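Local coordinates for breast cancer anti-estrogen resistance protein 1 (PDB 5W93) that acts as a docking protein that coordinates tyrosine kinase-based signalling in cell adhesion and binds paxillin through its C-terminal domain, at residues N21-F32 and H48-L59. The protein carries 2 engineered substitutions. Numbering follows the deposited sequence. Where two conformers were deposited one is given.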
loop_
_atom_site.group_PDB
_atom_site.type_symbol
_atom_site.label_atom_id
_atom_site.label_comp_id
_atom_site.label_asym_id
_atom_site.label_seq_id
_atom_site.Cartn_x
_atom_site.Cartn_y
_atom_site.Cartn_z
ATOM N N ASN A 21 -9.181 -6.645 -0.960
ATOM C CA ASN A 21 -8.523 -5.360 -1.235
ATOM C C ASN A 21 -7.246 -5.506 -2.057
ATOM O O ASN A 21 -6.844 -4.588 -2.773
ATOM C CB ASN A 21 -8.196 -4.631 0.067
ATOM C CG ASN A 21 -9.403 -3.947 0.666
ATOM O OD1 ASN A 21 -9.757 -4.184 1.818
ATOM N ND2 ASN A 21 -10.035 -3.082 -0.110
ATOM N N LEU A 22 -6.600 -6.656 -1.919
ATOM C CA LEU A 22 -5.368 -6.959 -2.635
ATOM C C LEU A 22 -5.613 -7.062 -4.143
ATOM O O LEU A 22 -4.716 -6.795 -4.942
ATOM C CB LEU A 22 -4.763 -8.256 -2.105
ATOM C CG LEU A 22 -3.283 -8.271 -1.734
ATOM C CD1 LEU A 22 -3.001 -7.320 -0.591
ATOM C CD2 LEU A 22 -2.827 -9.677 -1.376
ATOM N N THR A 23 -6.836 -7.450 -4.514
ATOM C CA THR A 23 -7.274 -7.474 -5.913
ATOM C C THR A 23 -7.299 -6.084 -6.536
ATOM O O THR A 23 -6.740 -5.863 -7.615
ATOM C CB THR A 23 -8.679 -8.081 -6.054
ATOM O OG1 THR A 23 -8.644 -9.463 -5.682
ATOM C CG2 THR A 23 -9.183 -7.946 -7.486
ATOM N N THR A 24 -7.974 -5.162 -5.855
ATOM C CA THR A 24 -8.015 -3.765 -6.253
ATOM C C THR A 24 -6.597 -3.183 -6.344
ATOM O O THR A 24 -6.279 -2.429 -7.276
ATOM C CB THR A 24 -8.856 -2.932 -5.260
ATOM O OG1 THR A 24 -10.228 -3.333 -5.340
ATOM C CG2 THR A 24 -8.765 -1.433 -5.565
ATOM N N LEU A 25 -5.750 -3.523 -5.374
ATOM C CA LEU A 25 -4.385 -2.999 -5.359
ATOM C C LEU A 25 -3.586 -3.521 -6.538
ATOM O O LEU A 25 -2.850 -2.771 -7.178
ATOM C CB LEU A 25 -3.674 -3.352 -4.054
ATOM C CG LEU A 25 -2.228 -2.870 -3.918
ATOM C CD1 LEU A 25 -2.116 -1.360 -4.152
ATOM C CD2 LEU A 25 -1.695 -3.220 -2.544
ATOM N N THR A 26 -3.733 -4.811 -6.826
ATOM C CA THR A 26 -3.020 -5.420 -7.937
ATOM C C THR A 26 -3.419 -4.777 -9.257
ATOM O O THR A 26 -2.562 -4.509 -10.096
ATOM C CB THR A 26 -3.275 -6.935 -8.015
ATOM O OG1 THR A 26 -2.976 -7.523 -6.747
ATOM C CG2 THR A 26 -2.381 -7.558 -9.071
ATOM N N ASP A 27 -4.715 -4.520 -9.433
ATOM C CA ASP A 27 -5.186 -3.817 -10.621
ATOM C C ASP A 27 -4.597 -2.398 -10.688
ATOM O O ASP A 27 -4.233 -1.931 -11.763
ATOM C CB ASP A 27 -6.714 -3.754 -10.660
ATOM C CG ASP A 27 -7.351 -5.115 -10.915
ATOM O OD1 ASP A 27 -6.635 -6.036 -11.370
ATOM O OD2 ASP A 27 -8.564 -5.258 -10.666
ATOM N N ALA A 28 -4.497 -1.715 -9.549
ATOM C CA ALA A 28 -3.995 -0.328 -9.564
ATOM C C ALA A 28 -2.487 -0.274 -9.818
ATOM O O ALA A 28 -1.993 0.609 -10.534
ATOM C CB ALA A 28 -4.340 0.389 -8.251
ATOM N N VAL A 29 -1.753 -1.205 -9.216
ATOM C CA VAL A 29 -0.312 -1.299 -9.435
ATOM C C VAL A 29 0.025 -1.693 -10.884
ATOM O O VAL A 29 0.913 -1.101 -11.489
ATOM C CB VAL A 29 0.323 -2.301 -8.457
ATOM C CG1 VAL A 29 1.756 -2.595 -8.834
ATOM C CG2 VAL A 29 0.248 -1.753 -7.031
ATOM N N ASP A 30 -0.689 -2.679 -11.424
ATOM C CA ASP A 30 -0.563 -3.065 -12.829
ATOM C C ASP A 30 -0.782 -1.882 -13.764
ATOM O O ASP A 30 -0.013 -1.665 -14.695
ATOM C CB ASP A 30 -1.578 -4.157 -13.196
ATOM C CG ASP A 30 -1.226 -5.519 -12.631
ATOM O OD1 ASP A 30 -0.088 -5.706 -12.150
ATOM O OD2 ASP A 30 -2.109 -6.412 -12.690
ATOM N N ALA A 31 -1.859 -1.136 -13.519
ATOM C CA ALA A 31 -2.204 0.006 -14.348
ATOM C C ALA A 31 -1.107 1.062 -14.244
ATOM O O ALA A 31 -0.746 1.691 -15.240
ATOM C CB ALA A 31 -3.551 0.582 -13.945
ATOM N N PHE A 32 -0.576 1.245 -13.034
ATOM C CA PHE A 32 0.512 2.188 -12.819
ATOM C C PHE A 32 1.755 1.776 -13.624
ATOM O O PHE A 32 2.341 2.602 -14.320
ATOM C CB PHE A 32 0.862 2.312 -11.328
ATOM C CG PHE A 32 2.119 3.112 -11.072
ATOM C CD1 PHE A 32 2.068 4.497 -10.958
ATOM C CD2 PHE A 32 3.344 2.479 -10.955
ATOM C CE1 PHE A 32 3.235 5.231 -10.737
ATOM C CE2 PHE A 32 4.501 3.210 -10.737
ATOM C CZ PHE A 32 4.442 4.581 -10.631
ATOM N N HIS A 48 -2.401 7.698 -11.587
ATOM C CA HIS A 48 -2.256 6.280 -11.259
ATOM C C HIS A 48 -1.537 6.071 -9.919
ATOM O O HIS A 48 -1.815 5.112 -9.210
ATOM C CB HIS A 48 -1.553 5.532 -12.399
ATOM C CG HIS A 48 -2.456 5.271 -13.561
ATOM N ND1 HIS A 48 -3.369 4.232 -13.577
ATOM C CD2 HIS A 48 -2.650 5.955 -14.715
ATOM C CE1 HIS A 48 -4.062 4.273 -14.699
ATOM N NE2 HIS A 48 -3.650 5.314 -15.406
ATOM N N SER A 49 -0.628 6.974 -9.570
ATOM C CA SER A 49 -0.009 6.954 -8.256
ATOM C C SER A 49 -1.071 7.086 -7.172
ATOM O O SER A 49 -1.090 6.320 -6.202
ATOM C CB SER A 49 1.028 8.080 -8.129
ATOM O OG SER A 49 2.241 7.704 -8.753
ATOM N N LYS A 50 -1.949 8.069 -7.330
ATOM C CA LYS A 50 -3.013 8.270 -6.358
ATOM C C LYS A 50 -3.899 7.025 -6.241
ATOM O O LYS A 50 -4.354 6.697 -5.148
ATOM C CB LYS A 50 -3.852 9.494 -6.722
ATOM C CG LYS A 50 -3.077 10.802 -6.550
ATOM C CD LYS A 50 -4.007 11.999 -6.624
ATOM C CE LYS A 50 -4.319 12.354 -8.047
ATOM N NZ LYS A 50 -4.376 13.846 -8.222
ATOM N N PHE A 51 -4.146 6.334 -7.352
ATOM C CA PHE A 51 -4.976 5.116 -7.312
ATOM C C PHE A 51 -4.280 4.018 -6.492
ATOM O O PHE A 51 -4.917 3.272 -5.722
ATOM C CB PHE A 51 -5.264 4.577 -8.728
ATOM C CG PHE A 51 -5.942 5.558 -9.657
ATOM C CD1 PHE A 51 -6.756 6.576 -9.167
ATOM C CD2 PHE A 51 -5.780 5.440 -11.035
ATOM C CE1 PHE A 51 -7.390 7.464 -10.025
ATOM C CE2 PHE A 51 -6.416 6.341 -11.904
ATOM C CZ PHE A 51 -7.217 7.342 -11.394
ATOM N N VAL A 52 -2.963 3.916 -6.667
ATOM C CA VAL A 52 -2.171 2.942 -5.909
ATOM C C VAL A 52 -2.222 3.244 -4.411
ATOM O O VAL A 52 -2.419 2.353 -3.586
ATOM C CB VAL A 52 -0.701 2.926 -6.380
ATOM C CG1 VAL A 52 0.168 2.186 -5.388
ATOM C CG2 VAL A 52 -0.604 2.274 -7.762
ATOM N N ILE A 53 -2.052 4.518 -4.074
ATOM C CA ILE A 53 -2.041 4.968 -2.691
ATOM C C ILE A 53 -3.401 4.732 -2.024
ATOM O O ILE A 53 -3.496 4.178 -0.931
ATOM C CB ILE A 53 -1.676 6.473 -2.621
ATOM C CG1 ILE A 53 -0.216 6.661 -3.029
ATOM C CG2 ILE A 53 -1.911 7.034 -1.229
ATOM C CD1 ILE A 53 0.142 8.129 -3.340
ATOM N N LEU A 54 -4.457 5.158 -2.692
ATOM C CA LEU A 54 -5.789 4.961 -2.153
ATOM C C LEU A 54 -6.108 3.479 -1.900
ATOM O O LEU A 54 -6.632 3.120 -0.849
ATOM C CB LEU A 54 -6.790 5.605 -3.105
ATOM C CG LEU A 54 -8.159 5.054 -3.446
ATOM C CD1 LEU A 54 -9.119 5.251 -2.281
ATOM C CD2 LEU A 54 -8.600 5.842 -4.659
ATOM N N SER A 55 -5.758 2.616 -2.842
ATOM C CA SER A 55 -6.098 1.201 -2.715
ATOM C C SER A 55 -5.207 0.494 -1.667
ATOM O O SER A 55 -5.697 -0.326 -0.889
ATOM C CB SER A 55 -6.011 0.514 -4.085
ATOM O OG SER A 55 -4.675 0.496 -4.577
ATOM N N ALA A 56 -3.915 0.821 -1.616
ATOM C CA ALA A 56 -3.055 0.272 -0.575
ATOM C C ALA A 56 -3.419 0.792 0.823
ATOM O O ALA A 56 -3.228 0.086 1.822
ATOM C CB ALA A 56 -1.584 0.574 -0.870
ATOM N N HIS A 57 -3.923 2.025 0.901
ATOM C CA HIS A 57 -4.272 2.598 2.194
ATOM C C HIS A 57 -5.379 1.746 2.858
ATOM O O HIS A 57 -5.467 1.660 4.078
ATOM C CB HIS A 57 -4.720 4.063 2.047
ATOM C CG HIS A 57 -4.826 4.792 3.345
ATOM N ND1 HIS A 57 -5.959 4.753 4.132
ATOM C CD2 HIS A 57 -3.941 5.584 4.006
ATOM C CE1 HIS A 57 -5.768 5.481 5.217
ATOM N NE2 HIS A 57 -4.552 6.002 5.159
ATOM N N LYS A 58 -6.204 1.114 2.042
ATOM C CA LYS A 58 -7.207 0.173 2.548
ATOM C C LYS A 58 -6.547 -0.920 3.393
ATOM O O LYS A 58 -7.095 -1.334 4.414
ATOM C CB LYS A 58 -7.999 -0.455 1.390
ATOM C CG LYS A 58 -8.592 0.564 0.401
ATOM C CD LYS A 58 -9.860 1.233 0.931
ATOM C CE LYS A 58 -10.168 2.545 0.194
ATOM N NZ LYS A 58 -9.188 3.631 0.545
ATOM N N LEU A 59 -5.359 -1.371 2.989
ATOM C CA LEU A 59 -4.658 -2.396 3.747
ATOM C C LEU A 59 -4.025 -1.865 5.020
ATOM O O LEU A 59 -4.024 -2.552 6.048
ATOM C CB LEU A 59 -3.591 -3.061 2.890
ATOM C CG LEU A 59 -4.132 -3.914 1.751
ATOM C CD1 LEU A 59 -2.992 -4.208 0.824
ATOM C CD2 LEU A 59 -4.739 -5.211 2.296
HETATM O O HOH W 1 -7.612 -1.907 -1.871
HETATM O O HOH W 2 -2.994 2.872 -10.918
#
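A water molecule, water 2, bridges the two helices beside the Phe32-His48 pairing: it donates to Ala28 O, a bond modelled doubtfully short, and to His48 O at 3.1 Å, and also pairs with His48 ND1, lying at the edge of the imidazole in the ring plane. Histidine suits the place because its ring offers a polar edge to the water while one face lies over Ala31 O; Ala31 CB comes within 3.7 Å of ND1. Nearer the other end, water 1 donates to both Asn21 O and Ser55 O, so each bridge serves a carbonyl from either helix.

Inward of the waters the packing is largely apolar and interlocked. Leu25 is a knob in the hole formed by Val52, Ser55, Ala56 and Leu59. With CG anti to the backbone N (chi1 179°), leucine's two methyls divide the work: CD1 reaches Ser55 and Ala56, and CD2 meets Leu59 CD1 at 3.7 Å. In return Val52 fills the hole among Leu25, Ala28, Val29 and Phe32; short and beta-branched, it fits against the Ala28 backbone, CG2 3.5 Å from Ala28 O. Small Ala28 and Ser55 let the axes approach to 8.5 Å; the serine hydroxyl turns back to its own helix, near Phe51 O and Val52 O. Leu22 and Leu59 cross at about a right angle, their CD1 methyls modelled 3.4 Å apart, closer than usual for carbon. At the His48 end, Phe32 sets CB 3.9 Å from Val52 CG2 and a ring edge against His48 CB, its broad ring also reaching Val117.

Helix 107-135 touches Leu22, Leu25 and Phe32, while the bound peptide lies along Lys50, Ile53, Leu54, His57 and Lys58. Crossing at -162°, this antiparallel pair lies within the divergent helix-loop-helix region and forms one side of the FAT-like four-helix bundle.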